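PDB 5DKV: ABC transporter substrate binding protein (Ribose) from Agrobacterium vitis, which binds alpha-D-tagatopyranose and probably serves as the sugar-binding component of an ABC transporter. Local coordinates for residues Y215-L229 with A242-P256. Numbering follows the deposited sequence.
With T6T (alpha-D-tagatopyranose), chain E.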
ATOM      1  N   TYR A 215      18.228 -15.771  -9.002  1.00 10.68           N
ATOM      2  CA  TYR A 215      19.336 -16.362  -8.274  1.00 11.91           C
ATOM      3  C   TYR A 215      20.057 -17.415  -9.116  1.00 12.85           C
ATOM      4  O   TYR A 215      21.279 -17.539  -9.041  1.00 14.01           O
ATOM      5  CB  TYR A 215      18.848 -16.974  -6.966  1.00 10.83           C
ATOM      6  CG  TYR A 215      19.920 -17.716  -6.187  1.00 12.69           C
ATOM      7  CD1 TYR A 215      21.118 -17.112  -5.860  1.00 10.90           C
ATOM      8  CD2 TYR A 215      19.706 -19.020  -5.760  1.00 12.15           C
ATOM      9  CE1 TYR A 215      22.092 -17.799  -5.134  1.00 13.88           C
ATOM     10  CE2 TYR A 215      20.676 -19.707  -5.031  1.00 14.21           C
ATOM     11  CZ  TYR A 215      21.855 -19.092  -4.731  1.00 17.90           C
ATOM     12  OH  TYR A 215      22.798 -19.776  -4.011  1.00 22.75           O
ATOM     13  N   ALA A 216      19.327 -18.171  -9.925  1.00 11.27           N
ATOM     14  CA  ALA A 216      19.983 -19.191 -10.728  1.00 11.67           C
ATOM     15  C   ALA A 216      20.846 -18.547 -11.807  1.00 13.91           C
ATOM     16  O   ALA A 216      21.902 -19.075 -12.148  1.00 15.27           O
ATOM     17  CB  ALA A 216      18.973 -20.119 -11.341  1.00 13.59           C
ATOM     18  N   ARG A 217      20.398 -17.425 -12.365  1.00 14.07           N
ATOM     19  CA  ARG A 217      21.205 -16.711 -13.366  1.00 13.58           C
ATOM     20  C   ARG A 217      22.301 -15.880 -12.704  1.00 16.42           C
ATOM     21  O   ARG A 217      23.293 -15.521 -13.370  1.00 15.11           O
ATOM     22  CB  ARG A 217      20.331 -15.801 -14.239  1.00 14.78           C
ATOM     23  CG  ARG A 217      19.420 -16.518 -15.233  1.00 18.51           C
ATOM     24  CD  ARG A 217      18.666 -15.499 -16.112  1.00 20.79           C
ATOM     25  NE  ARG A 217      17.796 -14.605 -15.329  1.00 26.40           N
ATOM     26  CZ  ARG A 217      16.475 -14.756 -15.181  1.00 23.80           C
ATOM     27  NH1 ARG A 217      15.826 -15.771 -15.767  1.00 22.01           N
ATOM     28  NH2 ARG A 217      15.793 -13.884 -14.445  1.00 24.92           N
ATOM     29  N   ASN A 218      22.113 -15.568 -11.416  1.00 12.83           N
ATOM     30  CA  ASN A 218      23.025 -14.713 -10.646  1.00 16.42           C
ATOM     31  C   ASN A 218      23.340 -15.265  -9.255  1.00 10.91           C
ATOM     32  O   ASN A 218      22.771 -14.784  -8.259  1.00 11.03           O
ATOM     33  CB  ASN A 218      22.427 -13.316 -10.469  1.00 13.31           C
ATOM     34  CG  ASN A 218      22.079 -12.652 -11.771  1.00 15.30           C
ATOM     35  OD1 ASN A 218      22.914 -11.956 -12.370  1.00 15.07           O
ATOM     36  ND2 ASN A 218      20.834 -12.810 -12.207  1.00 13.93           N
ATOM     37  N   PRO A 219      24.232 -16.273  -9.166  1.00 14.13           N
ATOM     38  CA  PRO A 219      24.588 -16.875  -7.873  1.00 11.08           C
ATOM     39  C   PRO A 219      25.167 -15.869  -6.898  1.00 11.94           C
ATOM     40  O   PRO A 219      25.168 -16.145  -5.707  1.00 18.15           O
ATOM     41  CB  PRO A 219      25.624 -17.950  -8.237  1.00 18.18           C
ATOM     42  CG  PRO A 219      25.915 -17.782  -9.676  1.00 27.47           C
ATOM     43  CD  PRO A 219      24.796 -17.029 -10.295  1.00 19.51           C
ATOM     44  N   ASP A 220      25.607 -14.716  -7.395  1.00 13.60           N
ATOM     45  CA  ASP A 220      26.167 -13.667  -6.553  1.00 15.89           C
ATOM     46  C   ASP A 220      25.118 -12.613  -6.125  1.00 16.68           C
ATOM     47  O   ASP A 220      25.491 -11.575  -5.578  1.00 15.18           O
ATOM     48  CB  ASP A 220      27.341 -12.982  -7.278  1.00 20.75           C
ATOM     49  CG  ASP A 220      26.960 -12.420  -8.661  1.00 24.44           C
ATOM     50  OD1 ASP A 220      25.902 -12.785  -9.215  1.00 18.22           O
ATOM     51  OD2 ASP A 220      27.741 -11.615  -9.213  1.00 22.37           O
ATOM     52  N   LEU A 221      23.838 -12.881  -6.395  1.00 13.85           N
ATOM     53  CA  LEU A 221      22.746 -11.967  -6.023  1.00 13.72           C
ATOM     54  C   LEU A 221      22.874 -11.581  -4.556  1.00 13.50           C
ATOM     55  O   LEU A 221      22.993 -12.441  -3.690  1.00 14.13           O
ATOM     56  CB  LEU A 221      21.384 -12.605  -6.286  1.00  9.58           C
ATOM     57  CG  LEU A 221      20.160 -11.754  -5.906  1.00 13.31           C
ATOM     58  CD1 LEU A 221      20.004 -10.555  -6.849  1.00 15.52           C
ATOM     59  CD2 LEU A 221      18.881 -12.571  -5.872  1.00 13.93           C
ATOM     60  N   ALA A 222      22.863 -10.277  -4.284  1.00 11.85           N
ATOM     61  CA  ALA A 222      23.043  -9.769  -2.936  1.00 13.49           C
ATOM     62  C   ALA A 222      21.741  -9.468  -2.189  1.00 12.61           C
ATOM     63  O   ALA A 222      21.687  -9.655  -0.980  1.00 11.63           O
ATOM     64  CB  ALA A 222      23.919  -8.503  -2.989  1.00 15.04           C
ATOM     65  N   GLY A 223      20.708  -8.998  -2.879  1.00 11.35           N
ATOM     66  CA  GLY A 223      19.467  -8.673  -2.189  1.00  9.81           C
ATOM     67  C   GLY A 223      18.294  -8.393  -3.101  1.00  8.14           C
ATOM     68  O   GLY A 223      18.421  -8.340  -4.326  1.00 11.64           O
ATOM     69  N   VAL A 224      17.128  -8.230  -2.478  1.00  8.67           N
ATOM     70  CA  VAL A 224      15.880  -8.002  -3.189  1.00  7.56           C
ATOM     71  C   VAL A 224      14.994  -7.116  -2.348  1.00 12.88           C
ATOM     72  O   VAL A 224      14.971  -7.231  -1.125  1.00 12.03           O
ATOM     73  CB  VAL A 224      15.178  -9.333  -3.507  1.00  8.53           C
ATOM     74  CG1 VAL A 224      14.953 -10.129  -2.261  1.00 16.21           C
ATOM     75  CG2 VAL A 224      13.865  -9.121  -4.229  1.00 11.69           C
ATOM     76  N   PHE A 225      14.262  -6.238  -3.024  1.00 10.33           N
ATOM     77  CA  PHE A 225      13.275  -5.366  -2.392  1.00 10.58           C
ATOM     78  C   PHE A 225      11.919  -5.756  -2.920  1.00 10.06           C
ATOM     79  O   PHE A 225      11.671  -5.635  -4.112  1.00 10.82           O
ATOM     80  CB  PHE A 225      13.580  -3.893  -2.688  1.00 14.37           C
ATOM     81  CG  PHE A 225      12.407  -2.941  -2.411  1.00 10.71           C
ATOM     82  CD1 PHE A 225      11.702  -3.011  -1.224  1.00 10.01           C
ATOM     83  CD2 PHE A 225      12.045  -1.974  -3.345  1.00 11.79           C
ATOM     84  CE1 PHE A 225      10.649  -2.120  -0.970  1.00 10.03           C
ATOM     85  CE2 PHE A 225      11.002  -1.103  -3.110  1.00 10.01           C
ATOM     86  CZ  PHE A 225      10.306  -1.170  -1.928  1.00  9.89           C
ATOM     87  N   GLY A 226      11.044  -6.244  -2.038  1.00  8.14           N
ATOM     88  CA  GLY A 226       9.670  -6.539  -2.414  1.00  7.92           C
ATOM     89  C   GLY A 226       8.807  -5.321  -2.159  1.00  8.98           C
ATOM     90  O   GLY A 226       8.657  -4.876  -1.007  1.00  8.53           O
ATOM     91  N   ALA A 227       8.213  -4.789  -3.218  1.00  8.30           N
ATOM     92  CA  ALA A 227       7.670  -3.456  -3.149  1.00  8.82           C
ATOM     93  C   ALA A 227       6.246  -3.410  -2.586  1.00  8.54           C
ATOM     94  O   ALA A 227       5.716  -2.326  -2.429  1.00  9.97           O
ATOM     95  CB  ALA A 227       7.712  -2.806  -4.515  1.00  9.95           C
ATOM     96  N   ASN A 228       5.659  -4.559  -2.248  1.00  8.47           N
ATOM     97  CA  ASN A 228       4.419  -4.593  -1.474  1.00  8.74           C
ATOM     98  C   ASN A 228       4.369  -5.912  -0.716  1.00  9.56           C
ATOM     99  O   ASN A 228       5.272  -6.747  -0.826  1.00  9.99           O
ATOM    100  CB  ASN A 228       3.157  -4.399  -2.349  1.00  6.01           C
ATOM    101  CG  ASN A 228       2.663  -5.686  -3.013  1.00  9.94           C
ATOM    102  OD1 ASN A 228       3.455  -6.562  -3.343  1.00  9.70           O
ATOM    103  ND2 ASN A 228       1.354  -5.760  -3.274  1.00 10.22           N
ATOM    104  N   LEU A 229       3.328  -6.058   0.093  1.00  9.22           N
ATOM    105  CA  LEU A 229       3.189  -7.223   0.963  1.00  8.94           C
ATOM    106  C   LEU A 229       3.503  -8.537   0.260  1.00  9.03           C
ATOM    107  O   LEU A 229       4.396  -9.303   0.689  1.00  9.28           O
ATOM    108  CB  LEU A 229       1.772  -7.269   1.514  1.00 10.23           C
ATOM    109  CG  LEU A 229       1.520  -8.184   2.704  1.00 11.86           C
ATOM    110  CD1 LEU A 229       0.309  -7.696   3.505  1.00 11.58           C
ATOM    111  CD2 LEU A 229       1.308  -9.624   2.291  1.00 14.24           C
ATOM    112  N   ALA A 242      15.346 -21.542  -1.547  1.00 15.78           N
ATOM    113  CA  ALA A 242      16.631 -21.677  -2.220  1.00 13.73           C
ATOM    114  C   ALA A 242      17.772 -21.996  -1.263  1.00 17.25           C
ATOM    115  O   ALA A 242      18.903 -22.199  -1.698  1.00 19.94           O
ATOM    116  CB  ALA A 242      16.953 -20.409  -2.976  1.00 13.86           C
ATOM    117  N   GLY A 243      17.492 -21.991   0.035  1.00 14.87           N
ATOM    118  CA  GLY A 243      18.535 -22.181   1.035  1.00 15.60           C
ATOM    119  C   GLY A 243      19.422 -20.978   1.331  1.00 19.55           C
ATOM    120  O   GLY A 243      20.505 -21.133   1.906  1.00 19.51           O
ATOM    121  N   GLN A 244      18.975 -19.783   0.964  1.00 13.38           N
ATOM    122  CA  GLN A 244      19.833 -18.613   1.051  1.00 17.12           C
ATOM    123  C   GLN A 244      19.422 -17.607   2.126  1.00 17.04           C
ATOM    124  O   GLN A 244      19.828 -16.446   2.071  1.00 15.38           O
ATOM    125  CB  GLN A 244      19.891 -17.921  -0.301  1.00 17.47           C
ATOM    126  CG  GLN A 244      20.431 -18.826  -1.405  1.00 16.52           C
ATOM    127  CD  GLN A 244      21.766 -19.466  -1.056  1.00 26.89           C
ATOM    128  OE1 GLN A 244      22.694 -18.788  -0.643  1.00 26.44           O
ATOM    129  NE2 GLN A 244      21.853 -20.792  -1.205  1.00 39.90           N
ATOM    130  N   SER A 245      18.667 -18.056   3.115  1.00 14.21           N
ATOM    131  CA  SER A 245      18.232 -17.157   4.173  1.00 10.84           C
ATOM    132  C   SER A 245      19.434 -16.515   4.837  1.00 12.09           C
ATOM    133  O   SER A 245      20.388 -17.211   5.216  1.00 16.16           O
ATOM    134  CB  SER A 245      17.393 -17.889   5.204  1.00 17.41           C
ATOM    135  OG  SER A 245      17.026 -16.991   6.237  1.00 15.49           O
ATOM    136  N   GLY A 246      19.406 -15.191   4.940  1.00 15.40           N
ATOM    137  CA  GLY A 246      20.488 -14.427   5.536  1.00 19.17           C
ATOM    138  C   GLY A 246      21.634 -14.080   4.591  1.00 21.01           C
ATOM    139  O   GLY A 246      22.455 -13.212   4.882  1.00 27.79           O
ATOM    140  N   THR A 247      21.712 -14.782   3.474  1.00 14.69           N
ATOM    141  CA  THR A 247      22.734 -14.521   2.458  1.00 13.20           C
ATOM    142  C   THR A 247      22.224 -13.548   1.399  1.00 19.17           C
ATOM    143  O   THR A 247      22.885 -12.562   1.071  1.00 22.00           O
ATOM    144  CB  THR A 247      23.178 -15.820   1.801  1.00 16.26           C
ATOM    145  OG1 THR A 247      23.700 -16.682   2.820  1.00 26.84           O
ATOM    146  CG2 THR A 247      24.249 -15.560   0.742  1.00 21.32           C
ATOM    147  N   ILE A 248      21.055 -13.839   0.848  1.00 15.76           N
ATOM    148  CA  ILE A 248      20.367 -12.880  -0.010  1.00 11.91           C
ATOM    149  C   ILE A 248      19.525 -12.024   0.915  1.00 13.50           C
ATOM    150  O   ILE A 248      18.606 -12.531   1.532  1.00 16.39           O
ATOM    151  CB  ILE A 248      19.484 -13.549  -1.068  1.00 13.67           C
ATOM    152  CG1 ILE A 248      20.309 -14.435  -2.017  1.00 16.88           C
ATOM    153  CG2 ILE A 248      18.740 -12.509  -1.876  1.00 14.43           C
ATOM    154  CD1 ILE A 248      19.436 -15.336  -2.929  1.00 17.92           C
ATOM    155  N   LYS A 249      19.832 -10.726   0.981  1.00 10.48           N
ATOM    156  CA  LYS A 249      19.193  -9.844   1.954  1.00 11.56           C
ATOM    157  C   LYS A 249      17.836  -9.465   1.393  1.00 12.32           C
ATOM    158  O   LYS A 249      17.686  -9.267   0.184  1.00 14.27           O
ATOM    159  CB  LYS A 249      20.031  -8.593   2.221  1.00  9.76           C
ATOM    160  CG  LYS A 249      21.465  -8.873   2.700  1.00 13.14           C
ATOM    161  CD  LYS A 249      21.491  -9.694   3.972  1.00 13.37           C
ATOM    162  CE  LYS A 249      22.930  -9.832   4.523  1.00 18.86           C
ATOM    163  NZ  LYS A 249      22.971 -10.664   5.758  1.00 19.69           N
ATOM    164  N   VAL A 250      16.848  -9.343   2.271  1.00  8.57           N
ATOM    165  CA  VAL A 250      15.508  -8.972   1.848  1.00  9.71           C
ATOM    166  C   VAL A 250      15.013  -7.768   2.613  1.00 11.32           C
ATOM    167  O   VAL A 250      15.100  -7.712   3.848  1.00 12.67           O
ATOM    168  CB  VAL A 250      14.512 -10.133   2.044  1.00 12.24           C
ATOM    169  CG1 VAL A 250      13.075  -9.721   1.622  1.00 11.12           C
ATOM    170  CG2 VAL A 250      14.973 -11.375   1.288  1.00 15.05           C
ATOM    171  N   VAL A 251      14.511  -6.788   1.861  1.00  9.06           N
ATOM    172  CA  VAL A 251      13.767  -5.679   2.423  1.00  9.50           C
ATOM    173  C   VAL A 251      12.372  -5.816   1.861  1.00 10.07           C
ATOM    174  O   VAL A 251      12.174  -5.874   0.657  1.00 10.54           O
ATOM    175  CB  VAL A 251      14.373  -4.284   2.085  1.00  8.09           C
ATOM    176  CG1 VAL A 251      13.460  -3.158   2.543  1.00 10.39           C
ATOM    177  CG2 VAL A 251      15.724  -4.147   2.735  1.00 10.30           C
ATOM    178  N   ALA A 252      11.408  -5.887   2.770  1.00  9.12           N
ATOM    179  CA  ALA A 252      10.032  -6.135   2.415  1.00  9.36           C
ATOM    180  C   ALA A 252       9.171  -4.971   2.811  1.00 12.24           C
ATOM    181  O   ALA A 252       9.200  -4.530   3.955  1.00  9.42           O
ATOM    182  CB  ALA A 252       9.535  -7.390   3.093  1.00 10.75           C
ATOM    183  N   PHE A 253       8.389  -4.483   1.861  1.00  9.26           N
ATOM    184  CA  PHE A 253       7.381  -3.481   2.150  1.00  8.83           C
ATOM    185  C   PHE A 253       6.190  -4.138   2.807  1.00  8.18           C
ATOM    186  O   PHE A 253       5.876  -5.285   2.514  1.00  9.98           O
ATOM    187  CB  PHE A 253       6.934  -2.773   0.867  1.00 10.15           C
ATOM    188  CG  PHE A 253       6.749  -1.282   1.024  1.00  8.36           C
ATOM    189  CD1 PHE A 253       7.829  -0.432   1.007  1.00  9.66           C
ATOM    190  CD2 PHE A 253       5.471  -0.733   1.167  1.00  7.30           C
ATOM    191  CE1 PHE A 253       7.676   0.918   1.150  1.00  9.71           C
ATOM    192  CE2 PHE A 253       5.312   0.642   1.299  1.00  8.86           C
ATOM    193  CZ  PHE A 253       6.407   1.463   1.287  1.00  9.82           C
ATOM    194  N   ASP A 254       5.532  -3.388   3.689  1.00  6.95           N
ATOM    195  CA  ASP A 254       4.378  -3.825   4.480  1.00  9.56           C
ATOM    196  C   ASP A 254       4.809  -4.762   5.605  1.00 12.30           C
ATOM    197  O   ASP A 254       5.979  -5.150   5.696  1.00 11.35           O
ATOM    198  CB  ASP A 254       3.279  -4.440   3.596  1.00  8.04           C
ATOM    199  CG  ASP A 254       2.658  -3.405   2.663  1.00 10.69           C
ATOM    200  OD1 ASP A 254       2.656  -3.615   1.420  1.00  7.98           O
ATOM    201  OD2 ASP A 254       2.189  -2.359   3.194  1.00  9.86           O
ATOM    202  N   ALA A 255       3.883  -5.037   6.514  1.00 11.55           N
ATOM    203  CA  ALA A 255       4.226  -5.745   7.756  1.00  8.06           C
ATOM    204  C   ALA A 255       3.139  -6.736   8.168  1.00 10.57           C
ATOM    205  O   ALA A 255       2.476  -6.568   9.200  1.00 13.80           O
ATOM    206  CB  ALA A 255       4.489  -4.749   8.858  1.00 11.91           C
ATOM    207  N   PRO A 256       2.960  -7.797   7.378  1.00 12.20           N
ATOM    208  CA  PRO A 256       2.061  -8.851   7.841  1.00 21.77           C
ATOM    209  C   PRO A 256       2.650  -9.562   9.059  1.00 18.56           C
ATOM    210  O   PRO A 256       3.842  -9.422   9.341  1.00 13.67           O
ATOM    211  CB  PRO A 256       1.966  -9.792   6.643  1.00 21.06           C
ATOM    212  CG  PRO A 256       3.204  -9.573   5.884  1.00 14.92           C
ATOM    213  CD  PRO A 256       3.596  -8.132   6.091  1.00 12.69           C
TER
HETATM  214  O3  T6T E 401       1.200  -2.302  -0.347  1.00  7.37           O
HETATM  215  C3  T6T E 401      -0.201  -2.261  -0.109  1.00  5.80           C
HETATM  216  C4  T6T E 401      -0.772  -1.111  -0.819  1.00  6.86           C
HETATM  217  O4  T6T E 401      -0.177   0.130  -0.287  1.00  8.07           O
HETATM  218  C5  T6T E 401      -0.541  -1.227  -2.262  1.00  7.27           C
HETATM  219  O5  T6T E 401      -1.195  -0.173  -2.990  1.00  9.02           O
HETATM  220  C6  T6T E 401      -1.132  -2.506  -2.829  1.00  7.69           C
HETATM  221  O6  T6T E 401      -0.599  -3.648  -2.094  1.00  9.00           O
HETATM  222  C2  T6T E 401      -0.851  -3.541  -0.669  1.00  6.42           C
HETATM  223  O2  T6T E 401      -2.230  -3.469  -0.393  1.00  9.14           O
HETATM  224  C1  T6T E 401      -0.280  -4.803  -0.156  1.00  9.55           C
HETATM  225  O1  T6T E 401      -0.407  -4.915   1.226  1.00  8.79           O
HETATM  226  O   HOH W   1      23.974 -10.145   0.313  1.00 25.20           O
HETATM  227  O   HOH W   2       6.158  -8.230   2.588  1.00 15.17           O
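Val224 N donates to Lys249 O between the parallel strands 223-226 and 249-253, which are joined through helix 229-241 in a beta-alpha-beta crossover. This unit belongs to one lobe of the periplasmic sugar-binding fold. Five backbone bonds zip the two segments together. They run from Lys249 N to Ala222 O at one end, 2.9 Å, to Phe253 N to Gly226 O at the other.

Val224 and Val250 lie side by side on one face, CG1 to CG2 3.8 Å. On the other face the Phe225 ring turns its edge to Phe253, whose CD1 lies in the ring plane 3.8 Å from Phe225 CE1. Helix 142-156 packs against Phe225 and Val251 on this face.

Just before strand 249-253, Ile248 packs between Tyr215 of helix 204-217 and Leu221. Its CD1 rests over a face of the Tyr215 ring, 4.2 Å from the centroid, a CH-pi contact. Its CG2 branch meets Leu221 CD2. The Tyr215 side chain extends with CG anti to the backbone N (chi1 175°), which carries the ring over to Ile248 and Gln244.

The C-terminal strand ends form part of the sugar site. Asn228 ND2 donates to tagatose O6 in a nearly straight bond of 3.1 Å. Asp254 OD1 accepts from tagatose O3 at 2.6 Å. The same oxygen accepts weakly from Leu229 N, 2.9 Å away. That bond is bent, with an N-H...O angle of 124°. Leu229 CG packs against Pro256 CG beside the site. A water bridges Leu229 O and Phe253 O. Further out, Asn228 ND2 also bonds Asn202 OD1, and its OD1 bonds Ser231 OG. Asp254 OD2 is hydrogen-bonded to both Tyr322 OH and Gln274 NE2.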